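Local atomic coordinates of B-type Cna protein (Enterococcus faecium, PDB entry 6FWY), a protein that is of unknown function but, as a cell-wall-anchored surface protein with a thioester domain, may attach covalently to targets on host cells. Residues W111-N116 with K143-A148; D76-M81 with D257-I262; W103-L108 with A135-A140. One frame throughout, in Å; residues are numbered along the deposited sequence.

In the fold
Contacts 1 and 3 are two levels of one helix pair: both join helix 99-113 to helix 131-150, with their centres 11 Å apart. Contact 2, whose centre is 11 Å from that of contact 1 and 16 Å from that of contact 3, adds helix 76-84 and fastens it to strand 258-277 of the large antiparallel sheet. Along the chain the segments run 76-81, 103-108, 111-116, 135-140, 143-148, 257-262, so contacts 1 and 3 interleave and both lie inside the long loop closed by contact 2. Arg-80 and Phe-78 of contact 2 also meet contact 1. Together they tie the helical part of the thioester domain to a strand from far along the chain.

Contact 1: residues W111-N116 with K143-A148; sequences WVLAGN and KIYDYA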
loop_
_atom_site.group_PDB
_atom_site.type_symbol
_atom_site.label_atom_id
_atom_site.label_comp_id
_atom_site.label_asym_id
_atom_site.label_seq_id
_atom_site.Cartn_x
_atom_site.Cartn_y
_atom_site.Cartn_z
ATOM N N TRP A 111 -13.020 10.299 8.749
ATOM C CA TRP A 111 -14.098 10.161 9.730
ATOM C C TRP A 111 -15.328 9.463 9.134
ATOM O O TRP A 111 -15.911 8.598 9.762
ATOM C CB TRP A 111 -14.496 11.518 10.317
ATOM C CG TRP A 111 -13.579 12.072 11.398
ATOM C CD1 TRP A 111 -12.897 11.361 12.359
ATOM C CD2 TRP A 111 -13.297 13.448 11.654
ATOM N NE1 TRP A 111 -12.231 12.209 13.184
ATOM C CE2 TRP A 111 -12.443 13.494 12.776
ATOM C CE3 TRP A 111 -13.669 14.643 11.041
ATOM C CZ2 TRP A 111 -11.947 14.696 13.294
ATOM C CZ3 TRP A 111 -13.203 15.838 11.568
ATOM C CH2 TRP A 111 -12.349 15.861 12.669
ATOM N N VAL A 112 -15.687 9.846 7.911
ATOM C CA VAL A 112 -16.819 9.256 7.193
ATOM C C VAL A 112 -16.544 7.799 6.839
ATOM O O VAL A 112 -17.356 6.939 7.117
ATOM C CB VAL A 112 -17.169 10.078 5.939
ATOM C CG1 VAL A 112 -18.246 9.387 5.096
ATOM C CG2 VAL A 112 -17.646 11.467 6.357
ATOM N N LEU A 113 -15.378 7.513 6.270
ATOM C CA LEU A 113 -14.990 6.130 5.941
ATOM C C LEU A 113 -14.973 5.221 7.153
ATOM O O LEU A 113 -15.329 4.065 7.050
ATOM C CB LEU A 113 -13.617 6.071 5.234
ATOM C CG LEU A 113 -13.471 6.666 3.830
ATOM C CD1 LEU A 113 -12.055 6.424 3.303
ATOM C CD2 LEU A 113 -14.489 6.063 2.870
ATOM N N ALA A 114 -14.562 5.750 8.297
ATOM C CA ALA A 114 -14.536 4.985 9.550
ATOM C C ALA A 114 -15.924 4.827 10.196
ATOM O O ALA A 114 -16.071 4.135 11.182
ATOM C CB ALA A 114 -13.558 5.610 10.534
ATOM N N GLY A 115 -16.934 5.479 9.637
ATOM C CA GLY A 115 -18.318 5.304 10.072
ATOM C C GLY A 115 -18.747 6.195 11.236
ATOM O O GLY A 115 -19.740 5.905 11.885
ATOM N N ASN A 116 -18.016 7.274 11.493
ATOM C CA ASN A 116 -18.302 8.141 12.632
ATOM C C ASN A 116 -19.642 8.922 12.448
ATOM O O ASN A 116 -20.350 9.186 13.405
ATOM C CB ASN A 116 -17.187 9.144 12.827
ATOM C CG ASN A 116 -15.867 8.504 13.202
ATOM O OD1 ASN A 116 -14.882 9.174 13.085
ATOM N ND2 ASN A 116 -15.804 7.206 13.431
ATOM N N LYS A 143 -14.046 15.584 -3.840
ATOM C CA LYS A 143 -13.050 14.996 -4.729
ATOM C C LYS A 143 -12.436 13.757 -4.072
ATOM O O LYS A 143 -12.446 12.686 -4.648
ATOM C CB LYS A 143 -11.957 16.009 -5.076
ATOM C CG LYS A 143 -11.005 15.515 -6.163
ATOM C CD LYS A 143 -10.106 16.619 -6.689
ATOM C CE LYS A 143 -8.715 16.104 -7.108
ATOM N NZ LYS A 143 -8.678 15.624 -8.507
ATOM N N ILE A 144 -11.921 13.912 -2.861
ATOM C CA ILE A 144 -11.199 12.824 -2.180
ATOM C C ILE A 144 -12.148 11.655 -1.891
ATOM O O ILE A 144 -11.807 10.495 -2.140
ATOM C CB ILE A 144 -10.496 13.310 -0.886
ATOM C CG1 ILE A 144 -9.456 14.404 -1.202
ATOM C CG2 ILE A 144 -9.791 12.162 -0.165
ATOM C CD1 ILE A 144 -9.107 15.262 0.021
ATOM N N TYR A 145 -13.339 11.963 -1.379
ATOM C CA TYR A 145 -14.323 10.940 -1.022
ATOM C C TYR A 145 -14.761 10.136 -2.252
ATOM O O TYR A 145 -14.763 8.908 -2.229
ATOM C CB TYR A 145 -15.519 11.597 -0.341
ATOM C CG TYR A 145 -16.549 10.655 0.202
ATOM C CD1 TYR A 145 -16.222 9.748 1.182
ATOM C CD2 TYR A 145 -17.866 10.691 -0.246
ATOM C CE1 TYR A 145 -17.169 8.874 1.710
ATOM C CE2 TYR A 145 -18.832 9.842 0.287
ATOM C CZ TYR A 145 -18.461 8.924 1.258
ATOM O OH TYR A 145 -19.372 8.055 1.804
ATOM N N ASP A 146 -15.103 10.834 -3.332
ATOM C CA ASP A 146 -15.471 10.179 -4.582
ATOM C C ASP A 146 -14.388 9.187 -5.039
ATOM O O ASP A 146 -14.694 8.059 -5.408
ATOM C CB ASP A 146 -15.739 11.219 -5.668
ATOM C CG ASP A 146 -16.296 10.603 -6.963
ATOM O OD1 ASP A 146 -17.054 9.603 -6.891
ATOM O OD2 ASP A 146 -15.948 11.073 -8.076
ATOM N N TYR A 147 -13.127 9.613 -4.977
ATOM C CA TYR A 147 -12.014 8.752 -5.340
ATOM C C TYR A 147 -11.882 7.553 -4.375
ATOM O O TYR A 147 -11.725 6.418 -4.809
ATOM C CB TYR A 147 -10.713 9.555 -5.421
ATOM C CG TYR A 147 -9.515 8.707 -5.778
ATOM C CD1 TYR A 147 -9.421 8.096 -7.030
ATOM C CD2 TYR A 147 -8.490 8.491 -4.857
ATOM C CE1 TYR A 147 -8.338 7.308 -7.363
ATOM C CE2 TYR A 147 -7.406 7.695 -5.185
ATOM C CZ TYR A 147 -7.330 7.113 -6.434
ATOM O OH TYR A 147 -6.253 6.326 -6.744
ATOM N N ALA A 148 -11.981 7.805 -3.074
ATOM C CA ALA A 148 -11.912 6.739 -2.069
ATOM C C ALA A 148 -13.008 5.674 -2.227
ATOM O O ALA A 148 -12.711 4.483 -2.187
ATOM C CB ALA A 148 -11.938 7.329 -0.679
#
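Leu-113 and Val-112 of helix 99-113 close on Tyr-145 and Ala-148 of helix 131-150, with the CA atoms of Leu-113 and Tyr-145 8.5 Å apart. From CB outward, Leu-113 meets its neighbours in turn. Its CB touches CZ of Phe-78 in helix 76-84. CG lies anti to the carbonyl carbon (chi1 -67°), which sets it so that the two methyls come up to helix 131-150. There the branches part: CD1 meets the CB of Ala-148 at 4.1 Å, while CD2 reaches Tyr-145 CE1, also at 4.1 Å. The leucine and the tyrosine run antiparallel, side by side. Val-112 stands nearly perpendicular to the tyrosine, and its CG1 comes to 3.6 Å from Tyr-145 CE1 and 3.7 Å from Tyr-145 OH. On its own helix the tyrosine ring has Phe-141 beside it, the two planes nearly parallel. No hydrogen bond crosses here, and the contact is mainly apolar. Beyond it helix 99-113 ends: Gly-115 takes a positive phi (86°), Gly-115 N bonds to Val-112 O, and Asn-116 N reaches Trp-111 O at 3.0 Å. This is helix-helix packing just before a helix C-terminus closed by a Schellman motif.

Contact 2: residues D76-M81 with D257-I262; sequences DEFYRM and DAVVMI
The helix segment bearing Phe-78 and Tyr-79 passes over the strand bearing Val-259 and Met-261 at a crossing angle of -70°, the two axes 9.4 Å apart at their closest. Val-259 points at the helix; Met-261 reaches it with its bent end. Val-259 puts CG1 between its backbone N and carbonyl carbon (chi1 63°), and this methyl approaches the Phe-78 ring at an oblique slant, 3.9 Å from CD1 and only a little farther from CE1. The same methyl has a second, looser neighbour in Met-81, whose CE is 4.3 Å from Val-259 CG1. Two residues on, Met-261 bends at both chi2 and chi3, bringing its CE to the helix, obliquely to the Tyr-79 ring, 3.9 Å from CD1 and 4.0 Å from CE1 of that tyrosine. Phe-82 of the same helix also touches both strand residues, and Leu-113 packs on Phe-78 from helix 99-113. Arg-80 and Glu-77 are engaged away from the strand: Arg-80 bonds to the backbone oxygens of Ala-148 and Asp-153, and Glu-77 makes a salt bridge with Lys-149. With methyls and aromatic carbons meeting and no hydrogen bond across, the helix is held on the sheet by the fit of apolar side chains, while polar bonds tie it to the C-terminal end of helix 131-150 and the loop after it.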
loop_
_atom_site.group_PDB
_atom_site.type_symbol
_atom_site.label_atom_id
_atom_site.label_comp_id
_atom_site.label_asym_id
_atom_site.label_seq_id
_atom_site.Cartn_x
_atom_site.Cartn_y
_atom_site.Cartn_z
ATOM N N ASP A 76 -9.082 -0.767 0.833
ATOM C CA ASP A 76 -8.767 -0.053 -0.397
ATOM C C ASP A 76 -9.283 1.394 -0.382
ATOM O O ASP A 76 -8.665 2.289 -0.965
ATOM C CB ASP A 76 -9.307 -0.818 -1.611
ATOM C CG ASP A 76 -8.585 -2.151 -1.852
ATOM O OD1 ASP A 76 -7.509 -2.397 -1.214
ATOM O OD2 ASP A 76 -9.104 -2.961 -2.661
ATOM N N GLU A 77 -10.401 1.628 0.290
ATOM C CA GLU A 77 -10.952 2.984 0.421
ATOM C C GLU A 77 -9.962 3.883 1.168
ATOM O O GLU A 77 -9.684 4.989 0.727
ATOM C CB GLU A 77 -12.325 2.977 1.126
ATOM C CG GLU A 77 -13.398 2.160 0.403
ATOM C CD GLU A 77 -14.775 2.263 1.063
ATOM O OE1 GLU A 77 -14.847 2.331 2.313
ATOM O OE2 GLU A 77 -15.806 2.293 0.332
ATOM N N PHE A 78 -9.430 3.396 2.285
ATOM C CA PHE A 78 -8.419 4.135 3.043
ATOM C C PHE A 78 -7.110 4.298 2.252
ATOM O O PHE A 78 -6.499 5.355 2.306
ATOM C CB PHE A 78 -8.171 3.505 4.427
ATOM C CG PHE A 78 -9.189 3.904 5.472
ATOM C CD1 PHE A 78 -9.112 5.149 6.090
ATOM C CD2 PHE A 78 -10.245 3.063 5.802
ATOM C CE1 PHE A 78 -10.078 5.550 7.022
ATOM C CE2 PHE A 78 -11.216 3.468 6.741
ATOM C CZ PHE A 78 -11.119 4.694 7.368
ATOM N N TYR A 79 -6.691 3.278 1.511
ATOM C CA TYR A 79 -5.532 3.408 0.615
ATOM C C TYR A 79 -5.721 4.586 -0.309
ATOM O O TYR A 79 -4.866 5.448 -0.382
ATOM C CB TYR A 79 -5.314 2.129 -0.211
ATOM C CG TYR A 79 -4.252 2.276 -1.280
ATOM C CD1 TYR A 79 -2.889 2.271 -0.956
ATOM C CD2 TYR A 79 -4.605 2.424 -2.620
ATOM C CE1 TYR A 79 -1.916 2.419 -1.943
ATOM C CE2 TYR A 79 -3.661 2.574 -3.615
ATOM C CZ TYR A 79 -2.316 2.572 -3.274
ATOM O OH TYR A 79 -1.381 2.708 -4.249
ATOM N N ARG A 80 -6.865 4.624 -0.990
ATOM C CA ARG A 80 -7.157 5.693 -1.932
ATOM C C ARG A 80 -7.298 7.060 -1.278
ATOM O O ARG A 80 -6.922 8.056 -1.884
ATOM C CB ARG A 80 -8.400 5.347 -2.753
ATOM C CG ARG A 80 -8.126 4.286 -3.807
ATOM C CD ARG A 80 -9.257 4.171 -4.807
ATOM N NE ARG A 80 -10.479 3.651 -4.192
ATOM C CZ ARG A 80 -10.785 2.365 -4.013
ATOM N NH1 ARG A 80 -9.967 1.377 -4.408
ATOM N NH2 ARG A 80 -11.956 2.069 -3.434
ATOM N N MET A 81 -7.809 7.115 -0.050
ATOM C CA MET A 81 -7.885 8.381 0.675
ATOM C C MET A 81 -6.489 9.000 0.789
ATOM O O MET A 81 -6.327 10.193 0.531
ATOM C CB MET A 81 -8.496 8.198 2.068
ATOM C CG MET A 81 -8.560 9.473 2.911
ATOM S SD MET A 81 -8.903 9.123 4.650
ATOM C CE MET A 81 -7.279 8.580 5.242
ATOM N N ASP A 257 -8.383 5.593 17.566
ATOM C CA ASP A 257 -7.693 4.743 16.611
ATOM C C ASP A 257 -7.182 5.635 15.476
ATOM O O ASP A 257 -7.798 6.674 15.145
ATOM C CB ASP A 257 -8.605 3.662 16.046
ATOM C CG ASP A 257 -9.013 2.628 17.064
ATOM O OD1 ASP A 257 -8.447 2.595 18.179
ATOM O OD2 ASP A 257 -9.890 1.807 16.732
ATOM N N ALA A 258 -6.071 5.220 14.881
ATOM C CA ALA A 258 -5.431 5.983 13.816
ATOM C C ALA A 258 -4.994 5.094 12.649
ATOM O O ALA A 258 -4.607 3.949 12.827
ATOM C CB ALA A 258 -4.262 6.782 14.367
ATOM N N VAL A 259 -5.073 5.657 11.452
ATOM C CA VAL A 259 -4.673 4.982 10.224
ATOM C C VAL A 259 -3.506 5.759 9.620
ATOM O O VAL A 259 -3.462 6.978 9.681
ATOM C CB VAL A 259 -5.859 4.828 9.215
ATOM C CG1 VAL A 259 -6.388 6.199 8.739
ATOM C CG2 VAL A 259 -5.454 3.941 8.038
ATOM N N VAL A 260 -2.557 5.032 9.047
ATOM C CA VAL A 260 -1.301 5.614 8.536
ATOM C C VAL A 260 -0.686 4.671 7.501
ATOM O O VAL A 260 -0.828 3.464 7.600
ATOM C CB VAL A 260 -0.291 5.937 9.680
ATOM C CG1 VAL A 260 0.097 4.709 10.461
ATOM C CG2 VAL A 260 0.955 6.641 9.160
ATOM N N MET A 261 -0.039 5.250 6.492
ATOM C CA MET A 261 0.662 4.501 5.469
ATOM C C MET A 261 1.994 4.044 6.046
ATOM O O MET A 261 2.752 4.850 6.555
ATOM C CB MET A 261 0.895 5.366 4.232
ATOM C CG MET A 261 -0.402 5.756 3.520
ATOM S SD MET A 261 -1.293 4.400 2.731
ATOM C CE MET A 261 -0.414 4.318 1.178
ATOM N N ILE A 262 2.238 2.740 5.988
ATOM C CA ILE A 262 3.505 2.161 6.435
ATOM C C ILE A 262 4.153 1.323 5.340
ATOM O O ILE A 262 3.501 0.485 4.714
ATOM C CB ILE A 262 3.318 1.327 7.717
ATOM C CG1 ILE A 262 2.811 2.250 8.835
ATOM C CG2 ILE A 262 4.625 0.640 8.123
ATOM C CD1 ILE A 262 2.452 1.542 10.104
#

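Contact 3: residues W103-L108 with A135-A140; sequences WYATQL and ARVKKA
With Tyr-104 CG anti to the backbone N (chi1 -171°), the ring edge at CD2 is brought to Val-137 CG1, itself anti to N (chi1 171°). The valine methyl lies near the ring plane, with CG1 4.1 Å from Tyr-104 CD2. Next to this, Ala-105 points toward helix 131-150. Its CB lies 3.6 Å from the CB of Ala-140, one small side chain against another, and touches Val-137 O at 3.9 Å. The small alanines are consistent with the close 5.4 Å approach of the CA atoms of Ala-105 and Val-137. The segment axes are 8.7 Å apart and cross at -52°. All four touching residues are buried, and no hydrogen bond joins the two segments. The tyrosine hydroxyl is turned away from the valine and bonds to the backbone O of Met-37 on strand 32-44. Lys-138 points away from helix 99-113 and makes a cation-pi contact with Trp-124, whereas Arg-136 NE forms a salt bridge with Glu-101, a second link between the two helices. The other flank of helix 99-113 lies against the large antiparallel sheet: Trp-103 packs on strands 11-21, 32-44 and 49-52, and Gln-107 bonds through OE1 to the N of Cys-52. Cys-52 and Gln-107 are probably the thioester residues, as the Cys and Gln of related domains are, though Gln-107 is modelled here as an intact amide. Helix 99-113 is thus sandwiched between that sheet and helix 131-150.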
loop_
_atom_site.group_PDB
_atom_site.type_symbol
_atom_site.label_atom_id
_atom_site.label_comp_id
_atom_site.label_asym_id
_atom_site.label_seq_id
_atom_site.Cartn_x
_atom_site.Cartn_y
_atom_site.Cartn_z
ATOM N N TRP A 103 -5.621 19.195 4.435
ATOM C CA TRP A 103 -5.517 18.197 5.492
ATOM C C TRP A 103 -6.872 17.904 6.159
ATOM O O TRP A 103 -7.234 16.737 6.331
ATOM C CB TRP A 103 -4.500 18.624 6.549
ATOM C CG TRP A 103 -4.691 17.922 7.867
ATOM C CD1 TRP A 103 -4.479 16.605 8.147
ATOM C CD2 TRP A 103 -5.161 18.514 9.068
ATOM N NE1 TRP A 103 -4.786 16.343 9.455
ATOM C CE2 TRP A 103 -5.210 17.497 10.048
ATOM C CE3 TRP A 103 -5.571 19.811 9.412
ATOM C CZ2 TRP A 103 -5.634 17.734 11.362
ATOM C CZ3 TRP A 103 -5.995 20.051 10.711
ATOM C CH2 TRP A 103 -6.018 19.016 11.675
ATOM N N TYR A 104 -7.619 18.944 6.527
ATOM C CA TYR A 104 -8.906 18.744 7.208
ATOM C C TYR A 104 -9.918 18.032 6.319
ATOM O O TYR A 104 -10.667 17.156 6.785
ATOM C CB TYR A 104 -9.481 20.070 7.717
ATOM C CG TYR A 104 -10.692 19.896 8.597
ATOM C CD1 TYR A 104 -10.559 19.611 9.954
ATOM C CD2 TYR A 104 -11.968 20.023 8.075
ATOM C CE1 TYR A 104 -11.677 19.449 10.771
ATOM C CE2 TYR A 104 -13.089 19.871 8.884
ATOM C CZ TYR A 104 -12.931 19.585 10.225
ATOM O OH TYR A 104 -14.029 19.444 11.019
ATOM N N ALA A 105 -9.961 18.423 5.047
ATOM C CA ALA A 105 -10.783 17.737 4.036
ATOM C C ALA A 105 -10.493 16.255 4.012
ATOM O O ALA A 105 -11.410 15.453 3.943
ATOM C CB ALA A 105 -10.539 18.319 2.647
ATOM N N THR A 106 -9.219 15.899 4.099
ATOM C CA THR A 106 -8.828 14.502 4.106
ATOM C C THR A 106 -9.270 13.829 5.419
ATOM O O THR A 106 -9.776 12.716 5.392
ATOM C CB THR A 106 -7.307 14.325 3.835
ATOM O OG1 THR A 106 -6.907 15.149 2.736
ATOM C CG2 THR A 106 -6.989 12.911 3.491
ATOM N N GLN A 107 -9.096 14.506 6.546
ATOM C CA GLN A 107 -9.549 13.983 7.846
ATOM C C GLN A 107 -11.078 13.780 7.867
ATOM O O GLN A 107 -11.581 12.851 8.496
ATOM C CB GLN A 107 -9.097 14.914 8.987
ATOM C CG GLN A 107 -9.596 14.565 10.392
ATOM C CD GLN A 107 -9.186 13.168 10.824
ATOM O OE1 GLN A 107 -8.036 12.930 11.148
ATOM N NE2 GLN A 107 -10.134 12.243 10.824
ATOM N N LEU A 108 -11.800 14.657 7.175
ATOM C CA LEU A 108 -13.251 14.533 7.075
ATOM C C LEU A 108 -13.621 13.229 6.346
ATOM O O LEU A 108 -14.449 12.470 6.817
ATOM C CB LEU A 108 -13.818 15.776 6.384
ATOM C CG LEU A 108 -15.324 16.014 6.370
ATOM C CD1 LEU A 108 -15.962 15.948 7.765
ATOM C CD2 LEU A 108 -15.516 17.384 5.734
ATOM N N ALA A 135 -16.511 26.077 1.704
ATOM C CA ALA A 135 -16.793 25.581 0.350
ATOM C C ALA A 135 -15.564 24.962 -0.360
ATOM O O ALA A 135 -15.699 23.969 -1.086
ATOM C CB ALA A 135 -17.399 26.692 -0.505
ATOM N N ARG A 136 -14.387 25.547 -0.165
ATOM C CA ARG A 136 -13.141 24.924 -0.643
ATOM C C ARG A 136 -12.922 23.566 0.031
ATOM O O ARG A 136 -12.606 22.583 -0.632
ATOM C CB ARG A 136 -11.940 25.841 -0.400
ATOM C CG ARG A 136 -11.882 27.036 -1.334
ATOM C CD ARG A 136 -10.541 27.735 -1.265
ATOM N NE ARG A 136 -10.276 28.278 0.068
ATOM C CZ ARG A 136 -10.556 29.522 0.474
ATOM N NH1 ARG A 136 -11.137 30.399 -0.336
ATOM N NH2 ARG A 136 -10.264 29.888 1.724
ATOM N N VAL A 137 -13.145 23.514 1.344
ATOM C CA VAL A 137 -13.083 22.245 2.077
ATOM C C VAL A 137 -14.092 21.213 1.541
ATOM O O VAL A 137 -13.736 20.042 1.321
ATOM C CB VAL A 137 -13.241 22.455 3.605
ATOM C CG1 VAL A 137 -13.392 21.131 4.343
ATOM C CG2 VAL A 137 -12.050 23.214 4.145
ATOM N N LYS A 138 -15.331 21.660 1.309
ATOM C CA LYS A 138 -16.365 20.802 0.726
ATOM C C LYS A 138 -15.966 20.237 -0.655
ATOM O O LYS A 138 -16.144 19.053 -0.926
ATOM C CB LYS A 138 -17.673 21.582 0.600
ATOM C CG LYS A 138 -18.854 20.736 0.189
ATOM C CD LYS A 138 -20.168 21.507 0.246
ATOM C CE LYS A 138 -21.296 20.539 -0.021
ATOM N NZ LYS A 138 -22.540 21.244 -0.411
ATOM N N LYS A 139 -15.455 21.109 -1.513
ATOM C CA LYS A 139 -14.967 20.732 -2.839
ATOM C C LYS A 139 -13.831 19.690 -2.739
ATOM O O LYS A 139 -13.882 18.652 -3.400
ATOM C CB LYS A 139 -14.501 21.991 -3.587
ATOM C CG LYS A 139 -14.253 21.796 -5.077
ATOM C CD LYS A 139 -13.491 22.966 -5.683
ATOM C CE LYS A 139 -13.040 22.674 -7.097
ATOM N NZ LYS A 139 -13.718 23.553 -8.083
ATOM N N ALA A 140 -12.843 19.961 -1.893
ATOM C CA ALA A 140 -11.755 19.000 -1.626
ATOM C C ALA A 140 -12.249 17.666 -1.077
ATOM O O ALA A 140 -11.840 16.612 -1.572
ATOM C CB ALA A 140 -10.713 19.598 -0.682
#